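Local structure of phenolic acid decarboxylase (Sedimentibacter hydroxybenzoicus, 7AE5) at residues 63-68 and 314-319; 37-42 and 307-312; 357-362 and 441-446. The protein catalyses the reversible, non-oxidative decarboxylation of 4-hydroxybenzoate and 3,4-dihydroxybenzoate with prenylated FMN and manganese as cofactors, detoxifying phenolic acids under anaerobic conditions. All blocks are in the same frame, centred on the assembly; numbering follows the deposited sequence.

Contact 1: 63-68 and 314-319; sequences VVTNVH and WTEIDY
The E316 side chain crosses that of H68 at an angle, its CG 3.8 Å from H68 CB, and ends at the backbone of the turn 66-68. The chain is extended beyond CG, and CG is anti to the backbone N (chi1 -172°), which carries the carboxylate away from its own backbone and across to the turn. There H68 N donates to E316 OE2 at 2.9 Å in a nearly straight bond (169°). The N-H arrives from above the carboxylate plane, 54° out of it. The imidazole and the carboxylate are almost coplanar, and E316 OE2 lies at the edge of the H68 ring. N66 runs past E316 in the opposite direction, with N66 OD1 3.7 Å from E316 CB and the amide plane almost at right angles to the carboxylate. H68 O comes to 3.2 Å from Y319 CB.

Three waters lie in the contact. One accepts from V67 N and lies 2.7 Å from E316 OE2. Another is bonded to T65 OG1 but sits doubtfully close to E316 OE1. A third accepts from E316 N and lies 2.8 Å from N66 OD1. K145 forms a salt bridge with the buried E316 OE2 and is hydrogen-bonded to H68 ND1, so it probably stabilises the negative charge. N66 ND2 is held by P49 O.

Segment 63-68 belongs to the N-terminal domain of the UbiD family. The H68 side chain is about 9 Å from that of T166, which is predicted to bind prenylated FMN. The contact joins the end of strand 62-65 to the segment that enters helix 316-320. That strand lies between strands 50-53 and 304-306 in a mixed sheet, and helix 33-43 packs nearby through A41 on N66.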
loop_
_atom_site.group_PDB
_atom_site.type_symbol
_atom_site.label_atom_id
_atom_site.label_comp_id
_atom_site.label_asym_id
_atom_site.label_seq_id
_atom_site.Cartn_x
_atom_site.Cartn_y
_atom_site.Cartn_z
ATOM N N VAL C 63 50.180 -6.831 23.270
ATOM C CA VAL C 63 48.861 -6.455 22.771
ATOM C C VAL C 63 47.993 -7.705 22.720
ATOM O O VAL C 63 48.460 -8.777 22.322
ATOM C CB VAL C 63 48.941 -5.795 21.376
ATOM C CG1 VAL C 63 47.573 -5.778 20.696
ATOM C CG2 VAL C 63 49.478 -4.389 21.486
ATOM N N VAL C 64 46.734 -7.573 23.135
ATOM C CA VAL C 64 45.746 -8.634 22.998
ATOM C C VAL C 64 44.472 -8.034 22.413
ATOM O O VAL C 64 44.073 -6.921 22.776
ATOM C CB VAL C 64 45.475 -9.349 24.343
ATOM C CG1 VAL C 64 44.729 -8.446 25.315
ATOM C CG2 VAL C 64 44.715 -10.652 24.115
ATOM N N THR C 65 43.853 -8.756 21.482
ATOM C CA THR C 65 42.681 -8.258 20.777
ATOM C C THR C 65 41.683 -9.391 20.579
ATOM O O THR C 65 42.015 -10.570 20.722
ATOM C CB THR C 65 43.060 -7.633 19.424
ATOM O OG1 THR C 65 41.953 -6.882 18.912
ATOM C CG2 THR C 65 43.445 -8.712 18.423
ATOM N N ASN C 66 40.447 -9.008 20.243
ATOM C CA ASN C 66 39.337 -9.949 20.059
ATOM C C ASN C 66 39.087 -10.762 21.327
ATOM O O ASN C 66 38.757 -11.949 21.273
ATOM C CB ASN C 66 39.573 -10.867 18.857
ATOM C CG ASN C 66 38.277 -11.351 18.231
ATOM O OD1 ASN C 66 37.351 -10.569 18.016
ATOM N ND2 ASN C 66 38.204 -12.645 17.940
ATOM N N VAL C 67 39.243 -10.112 22.483
ATOM C CA VAL C 67 39.064 -10.799 23.758
ATOM C C VAL C 67 37.610 -11.222 23.941
ATOM O O VAL C 67 37.327 -12.344 24.376
ATOM C CB VAL C 67 39.549 -9.904 24.913
ATOM C CG1 VAL C 67 39.177 -10.508 26.257
ATOM C CG2 VAL C 67 41.052 -9.680 24.817
ATOM N N HIS C 68 36.670 -10.339 23.608
ATOM C CA HIS C 68 35.244 -10.623 23.710
ATOM C C HIS C 68 34.649 -11.163 22.413
ATOM O O HIS C 68 33.431 -11.345 22.339
ATOM C CB HIS C 68 34.476 -9.358 24.113
ATOM C CG HIS C 68 34.631 -8.974 25.552
ATOM N ND1 HIS C 68 35.749 -8.327 26.032
ATOM C CD2 HIS C 68 33.799 -9.122 26.609
ATOM C CE1 HIS C 68 35.604 -8.105 27.326
ATOM N NE2 HIS C 68 34.429 -8.577 27.701
ATOM N N TRP C 314 30.005 -8.853 11.766
ATOM C CA TRP C 314 30.266 -8.741 13.201
ATOM C C TRP C 314 31.757 -8.675 13.516
ATOM O O TRP C 314 32.574 -9.334 12.869
ATOM C CB TRP C 314 29.642 -9.922 13.953
ATOM C CG TRP C 314 28.230 -9.693 14.408
ATOM C CD1 TRP C 314 27.230 -9.079 13.709
ATOM C CD2 TRP C 314 27.663 -10.074 15.667
ATOM N NE1 TRP C 314 26.076 -9.055 14.456
ATOM C CE2 TRP C 314 26.316 -9.658 15.663
ATOM C CE3 TRP C 314 28.165 -10.720 16.802
ATOM C CZ2 TRP C 314 25.465 -9.874 16.746
ATOM C CZ3 TRP C 314 27.318 -10.933 17.876
ATOM C CH2 TRP C 314 25.983 -10.513 17.839
ATOM N N THR C 315 32.101 -7.865 14.511
ATOM C CA THR C 315 33.446 -7.855 15.076
ATOM C C THR C 315 33.279 -7.988 16.588
ATOM O O THR C 315 32.207 -8.341 17.095
ATOM C CB THR C 315 34.241 -6.602 14.673
ATOM O OG1 THR C 315 33.606 -5.429 15.190
ATOM C CG2 THR C 315 34.351 -6.488 13.159
ATOM N N GLU C 316 34.350 -7.704 17.336
ATOM C CA GLU C 316 34.285 -7.831 18.789
ATOM C C GLU C 316 33.257 -6.875 19.386
ATOM O O GLU C 316 32.570 -7.220 20.355
ATOM C CB GLU C 316 35.662 -7.583 19.402
ATOM C CG GLU C 316 35.722 -7.879 20.880
ATOM C CD GLU C 316 37.046 -7.496 21.501
ATOM O OE1 GLU C 316 37.972 -7.111 20.755
ATOM O OE2 GLU C 316 37.162 -7.583 22.741
ATOM N N ILE C 317 33.127 -5.677 18.809
ATOM C CA ILE C 317 32.244 -4.657 19.375
ATOM C C ILE C 317 30.806 -5.152 19.454
ATOM O O ILE C 317 30.075 -4.812 20.393
ATOM C CB ILE C 317 32.347 -3.351 18.559
ATOM C CG1 ILE C 317 31.497 -2.249 19.196
ATOM C CG2 ILE C 317 31.924 -3.575 17.113
ATOM C CD1 ILE C 317 32.007 -1.782 20.544
ATOM N N ASP C 318 30.377 -5.969 18.489
ATOM C CA ASP C 318 29.005 -6.469 18.503
ATOM C C ASP C 318 28.745 -7.349 19.717
ATOM O O ASP C 318 27.632 -7.350 20.255
ATOM C CB ASP C 318 28.718 -7.232 17.211
ATOM C CG ASP C 318 28.873 -6.361 15.980
ATOM O OD1 ASP C 318 27.879 -5.723 15.573
ATOM O OD2 ASP C 318 29.993 -6.301 15.429
ATOM N N TYR C 319 29.753 -8.093 20.171
ATOM C CA TYR C 319 29.574 -8.901 21.370
ATOM C C TYR C 319 29.542 -8.037 22.626
ATOM O O TYR C 319 28.938 -8.433 23.630
ATOM C CB TYR C 319 30.676 -9.956 21.456
ATOM C CG TYR C 319 30.643 -10.946 20.311
ATOM C CD1 TYR C 319 29.845 -12.082 20.374
ATOM C CD2 TYR C 319 31.392 -10.735 19.161
ATOM C CE1 TYR C 319 29.804 -12.988 19.328
ATOM C CE2 TYR C 319 31.358 -11.636 18.109
ATOM C CZ TYR C 319 30.562 -12.760 18.199
ATOM O OH TYR C 319 30.525 -13.656 17.153
HETATM O O HOH W 1 39.080 -7.077 18.587
HETATM O O HOH W 2 37.357 -8.318 16.361
HETATM O O HOH W 3 39.816 -7.198 22.837
#

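Contact 2: 37-42 and 307-312; sequences AGRAAA and NLYLGI
R39 and Y309 cross at a slant, with the guanidinium plane turned 73° from the phenol ring. The two groups are therefore not stacked. It is the aliphatic part of the arginine that touches the ring. R39 CB and R39 CD each lie 3.6 Å from Y309 CE2, and R39 CD is equally close to Y309 OH. The bends at chi2 and chi3 fold the chain along this side of the tyrosine, then send the guanidinium past it toward I312. There R39 NH1 donates to I312 O at 2.8 Å, with an N-H...O angle of 168°. The oxygen lies close to the guanidinium plane, and the N-H meets a lone pair in the plane of the carbonyl.

Y309 also leans on the helix backbone. Its CD2 is 3.6 Å from R39 N, and its CB is 4.1 Å from G38 CA. Glycine at 38 makes this approach possible, because a CB there would collide with Y309 CB. G311 is similarly placed: a CB would run into Y309 OH.

The contact sets helix 33-43, of the N-terminal domain, against the irregular segment between strand 304-306 and helix 316-320, at the end of the Rift-related domain. G311 is about 9 Å from the side chain of E278, the predicted proton donor. P461 of the second subunit packs on Y309, and its T464 on R39. R39 NH2 has a weak hydrogen bond to W314 O. Were R39 an alanine, I312 O would probably lose this donor and a gap would open beside the Y309 ring.

One long side chain thus does two jobs, apolar along its methylenes and polar at its end. The cation meets a neutral backbone carbonyl here, so the grip rests on a directional hydrogen bond rather than on paired charges.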
loop_
_atom_site.group_PDB
_atom_site.type_symbol
_atom_site.label_atom_id
_atom_site.label_comp_id
_atom_site.label_asym_id
_atom_site.label_seq_id
_atom_site.Cartn_x
_atom_site.Cartn_y
_atom_site.Cartn_z
ATOM N N ALA C 37 44.859 -8.858 12.029
ATOM C CA ALA C 37 44.631 -10.057 12.827
ATOM C C ALA C 37 43.309 -9.975 13.576
ATOM O O ALA C 37 42.579 -10.968 13.667
ATOM C CB ALA C 37 45.790 -10.271 13.797
ATOM N N GLY C 38 42.982 -8.799 14.119
ATOM C CA GLY C 38 41.682 -8.624 14.745
ATOM C C GLY C 38 40.539 -8.838 13.769
ATOM O O GLY C 38 39.539 -9.479 14.100
ATOM N N ARG C 39 40.675 -8.304 12.554
ATOM C CA ARG C 39 39.700 -8.591 11.507
ATOM C C ARG C 39 39.704 -10.071 11.146
ATOM O O ARG C 39 38.640 -10.680 10.975
ATOM C CB ARG C 39 39.993 -7.735 10.274
ATOM C CG ARG C 39 39.108 -8.023 9.070
ATOM C CD ARG C 39 37.732 -7.400 9.224
ATOM N NE ARG C 39 36.786 -8.309 9.860
ATOM C CZ ARG C 39 35.527 -8.000 10.138
ATOM N NH1 ARG C 39 35.032 -6.805 9.859
ATOM N NH2 ARG C 39 34.747 -8.912 10.710
ATOM N N ALA C 40 40.893 -10.668 11.031
ATOM C CA ALA C 40 40.989 -12.074 10.653
ATOM C C ALA C 40 40.338 -12.969 11.699
ATOM O O ALA C 40 39.596 -13.899 11.361
ATOM C CB ALA C 40 42.452 -12.464 10.447
ATOM N N ALA C 41 40.611 -12.705 12.980
ATOM C CA ALA C 41 39.993 -13.492 14.042
ATOM C C ALA C 41 38.478 -13.345 14.020
ATOM O O ALA C 41 37.750 -14.317 14.247
ATOM C CB ALA C 41 40.556 -13.078 15.401
ATOM N N ALA C 42 37.985 -12.135 13.743
ATOM C CA ALA C 42 36.547 -11.942 13.600
ATOM C C ALA C 42 36.002 -12.743 12.425
ATOM O O ALA C 42 34.880 -13.263 12.485
ATOM C CB ALA C 42 36.232 -10.455 13.431
ATOM N N ASN C 307 43.181 -4.097 23.470
ATOM C CA ASN C 307 42.539 -3.211 22.514
ATOM C C ASN C 307 41.571 -4.005 21.651
ATOM O O ASN C 307 41.614 -5.237 21.600
ATOM C CB ASN C 307 43.570 -2.495 21.634
ATOM C CG ASN C 307 43.170 -1.070 21.316
ATOM O OD1 ASN C 307 42.485 -0.414 22.101
ATOM N ND2 ASN C 307 43.607 -0.576 20.163
ATOM N N LEU C 308 40.696 -3.277 20.962
ATOM C CA LEU C 308 39.596 -3.867 20.216
ATOM C C LEU C 308 39.646 -3.421 18.764
ATOM O O LEU C 308 39.893 -2.246 18.474
ATOM C CB LEU C 308 38.244 -3.479 20.848
ATOM C CG LEU C 308 36.917 -3.618 20.089
ATOM C CD1 LEU C 308 35.792 -3.818 21.084
ATOM C CD2 LEU C 308 36.609 -2.395 19.225
ATOM N N TYR C 309 39.410 -4.360 17.854
ATOM C CA TYR C 309 39.175 -4.032 16.457
ATOM C C TYR C 309 37.678 -3.999 16.180
ATOM O O TYR C 309 36.931 -4.869 16.638
ATOM C CB TYR C 309 39.840 -5.035 15.509
ATOM C CG TYR C 309 39.466 -4.780 14.062
ATOM C CD1 TYR C 309 40.063 -3.752 13.342
ATOM C CD2 TYR C 309 38.490 -5.542 13.428
ATOM C CE1 TYR C 309 39.716 -3.504 12.029
ATOM C CE2 TYR C 309 38.135 -5.299 12.115
ATOM C CZ TYR C 309 38.752 -4.277 11.421
ATOM O OH TYR C 309 38.406 -4.025 10.111
ATOM N N LEU C 310 37.248 -2.997 15.419
ATOM C CA LEU C 310 35.883 -2.931 14.925
ATOM C C LEU C 310 35.902 -2.575 13.446
ATOM O O LEU C 310 36.779 -1.845 12.973
ATOM C CB LEU C 310 35.028 -1.916 15.711
ATOM C CG LEU C 310 35.060 -0.432 15.338
ATOM C CD1 LEU C 310 33.931 0.301 16.044
ATOM C CD2 LEU C 310 36.401 0.189 15.692
ATOM N N GLY C 311 34.934 -3.122 12.719
ATOM C CA GLY C 311 34.821 -2.900 11.293
ATOM C C GLY C 311 33.435 -3.254 10.805
ATOM O O GLY C 311 32.441 -2.930 11.465
ATOM N N ILE C 312 33.348 -3.920 9.661
ATOM C CA ILE C 312 32.060 -4.390 9.161
ATOM C C ILE C 312 31.593 -5.524 10.067
ATOM O O ILE C 312 32.319 -6.513 10.247
ATOM C CB ILE C 312 32.152 -4.829 7.692
ATOM C CG1 ILE C 312 32.271 -3.598 6.786
ATOM C CG2 ILE C 312 30.939 -5.666 7.311
ATOM C CD1 ILE C 312 32.949 -3.869 5.462
#

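Contact 3: 357-362 and 441-446. With RB (rubidium ion), chain Q.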
loop_
_atom_site.group_PDB
_atom_site.type_symbol
_atom_site.label_atom_id
_atom_site.label_comp_id
_atom_site.label_asym_id
_atom_site.label_seq_id
_atom_site.Cartn_x
_atom_site.Cartn_y
_atom_site.Cartn_z
ATOM N N THR C 357 7.756 -15.314 21.810
ATOM C CA THR C 357 6.688 -15.121 22.774
ATOM C C THR C 357 5.640 -16.205 22.588
ATOM O O THR C 357 5.521 -16.810 21.519
ATOM C CB THR C 357 6.050 -13.736 22.627
ATOM O OG1 THR C 357 5.106 -13.524 23.686
ATOM C CG2 THR C 357 5.343 -13.625 21.288
ATOM N N LYS C 358 4.890 -16.449 23.657
ATOM C CA LYS C 358 3.649 -17.197 23.551
ATOM C C LYS C 358 2.546 -16.242 23.113
ATOM O O LYS C 358 2.441 -15.125 23.630
ATOM C CB LYS C 358 3.298 -17.854 24.885
ATOM C CG LYS C 358 2.281 -18.978 24.770
ATOM C CD LYS C 358 0.984 -18.640 25.491
ATOM C CE LYS C 358 -0.015 -19.781 25.376
ATOM N NZ LYS C 358 0.487 -21.025 26.023
ATOM N N VAL C 359 1.741 -16.665 22.146
ATOM C CA VAL C 359 0.682 -15.825 21.601
ATOM C C VAL C 359 -0.567 -16.040 22.450
ATOM O O VAL C 359 -1.187 -17.105 22.400
ATOM C CB VAL C 359 0.422 -16.135 20.121
ATOM C CG1 VAL C 359 -0.578 -15.150 19.535
ATOM C CG2 VAL C 359 1.724 -16.094 19.336
ATOM N N ARG C 360 -0.928 -15.028 23.244
ATOM C CA ARG C 360 -2.106 -15.128 24.101
ATOM C C ARG C 360 -3.368 -15.346 23.277
ATOM O O ARG C 360 -4.095 -16.327 23.469
ATOM C CB ARG C 360 -2.237 -13.867 24.958
ATOM C CG ARG C 360 -2.685 -14.126 26.380
ATOM C CD ARG C 360 -3.212 -12.861 27.034
ATOM N NE ARG C 360 -2.130 -11.954 27.396
ATOM C CZ ARG C 360 -2.301 -10.695 27.771
ATOM N NH1 ARG C 360 -3.508 -10.167 27.896
ATOM N NH2 ARG C 360 -1.233 -9.945 28.033
ATOM N N TYR C 361 -3.648 -14.430 22.355
ATOM C CA TYR C 361 -4.797 -14.536 21.470
ATOM C C TYR C 361 -4.405 -14.011 20.097
ATOM O O TYR C 361 -3.310 -13.475 19.905
ATOM C CB TYR C 361 -6.012 -13.785 22.035
ATOM C CG TYR C 361 -5.692 -12.438 22.654
ATOM C CD1 TYR C 361 -5.080 -11.433 21.913
ATOM C CD2 TYR C 361 -6.002 -12.174 23.983
ATOM C CE1 TYR C 361 -4.789 -10.203 22.476
ATOM C CE2 TYR C 361 -5.714 -10.946 24.555
ATOM C CZ TYR C 361 -5.109 -9.966 23.798
ATOM O OH TYR C 361 -4.820 -8.744 24.361
ATOM N N GLY C 362 -5.307 -14.181 19.133
ATOM C CA GLY C 362 -5.044 -13.790 17.760
ATOM C C GLY C 362 -4.534 -12.372 17.598
ATOM O O GLY C 362 -5.159 -11.422 18.074
ATOM N N ASP C 441 5.277 -10.676 11.640
ATOM C CA ASP C 441 4.619 -11.610 12.552
ATOM C C ASP C 441 4.848 -13.036 12.049
ATOM O O ASP C 441 4.002 -13.645 11.385
ATOM C CB ASP C 441 3.134 -11.273 12.684
ATOM C CG ASP C 441 2.367 -12.309 13.487
ATOM O OD1 ASP C 441 3.000 -13.019 14.297
ATOM O OD2 ASP C 441 1.133 -12.406 13.318
ATOM N N ALA C 442 6.017 -13.580 12.406
ATOM C CA ALA C 442 6.400 -14.949 12.077
ATOM C C ALA C 442 5.832 -15.968 13.057
ATOM O O ALA C 442 6.454 -17.013 13.288
ATOM C CB ALA C 442 7.924 -15.073 12.012
ATOM N N THR C 443 4.672 -15.693 13.643
ATOM C CA THR C 443 4.055 -16.624 14.574
ATOM C C THR C 443 2.898 -17.374 13.924
ATOM O O THR C 443 2.320 -16.944 12.910
ATOM C CB THR C 443 3.561 -15.908 15.836
ATOM O OG1 THR C 443 2.438 -15.076 15.515
ATOM C CG2 THR C 443 4.672 -15.066 16.442
ATOM N N THR C 444 2.592 -18.523 14.538
ATOM C CA THR C 444 1.483 -19.376 14.134
ATOM C C THR C 444 0.164 -18.751 14.571
ATOM O O THR C 444 0.037 -18.335 15.727
ATOM C CB THR C 444 1.632 -20.760 14.772
ATOM O OG1 THR C 444 2.920 -21.306 14.462
ATOM C CG2 THR C 444 0.548 -21.702 14.284
ATOM N N PRO C 445 -0.832 -18.666 13.691
ATOM C CA PRO C 445 -2.118 -18.082 14.089
ATOM C C PRO C 445 -2.767 -18.863 15.222
ATOM O O PRO C 445 -2.745 -20.095 15.250
ATOM C CB PRO C 445 -2.955 -18.159 12.807
ATOM C CG PRO C 445 -1.951 -18.238 11.698
ATOM C CD PRO C 445 -0.786 -18.995 12.255
ATOM N N VAL C 446 -3.335 -18.128 16.168
ATOM C CA VAL C 446 -4.161 -18.708 17.222
ATOM C C VAL C 446 -5.528 -18.046 17.140
ATOM O O VAL C 446 -5.663 -16.942 16.582
ATOM C CB VAL C 446 -3.517 -18.536 18.619
ATOM C CG1 VAL C 446 -2.058 -18.962 18.597
ATOM C CG2 VAL C 446 -3.646 -17.107 19.095
HETATM RB RB RB Q . 2.141 -15.227 11.158
HETATM O O HOH W 4 0.196 -14.648 12.535
#
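V446 CG2 sits against the backbone where Y361 joins G362, 3.3 Å from Y361 C and 3.4 Å from G362 N. The same methyl is 3.7 Å from V359 CG1. The two valines cross obliquely, and V446 CG1 comes near V359 CB. The other branch of V359 turns to T443, with V359 CG2 4.0 Å from T443 CB. The chi1 of V446 (-49°) sets CG2 between its backbone N and carbonyl carbon, pointing it at the 361-362 peptide.

The next shell fixes T443. D441 OD1 accepts from T443 N at 3.2 Å, making an Asx turn. Beyond the turn lies a rubidium ion, not the manganese cofactor. D441 O and T443 O both bind it at 2.5 Å, with R407 O, D413 OD1 and a water that donates to D441 OD2. The water links the D441 carboxylate to the ion, whose charge probably also favours the nearby carboxylate.

Further out, G362 and P447 share a backbone hydrogen bond, and R360 makes a salt bridge with E339. Segment 357-362 belongs to the C-terminal domain of the UbiD family, away from the predicted cofactor and catalytic residues.

Across the two segments the contact is apolar, methyl against methyl and peptide. The polar and ionic interactions lie beside it; ion and Asx turn are likely to hold the 441-443 turn and with it T443.

In the fold
Contacts 1 and 2 belong to one buried region, with centres 6 Å apart. They share the path from strand 304-306 to helix 316-320, and their segments alternate along the chain. They also touch: V64 O and T65 OG1 are probably hydrogen-bonded to N307. Both reach the second subunit. Contact 1 is polar and wet, built on a buried carboxylate; contact 2 combines ring packing with a hydrogen bond from a guanidinium to a backbone carbonyl. Contact 3 stands apart, partly buried, its centre 37 Å and 39 Å from the centres of the other two. It joins loops leaving strands 352-357 and 434-441 of another sheet, through methyl packing next to a metal site.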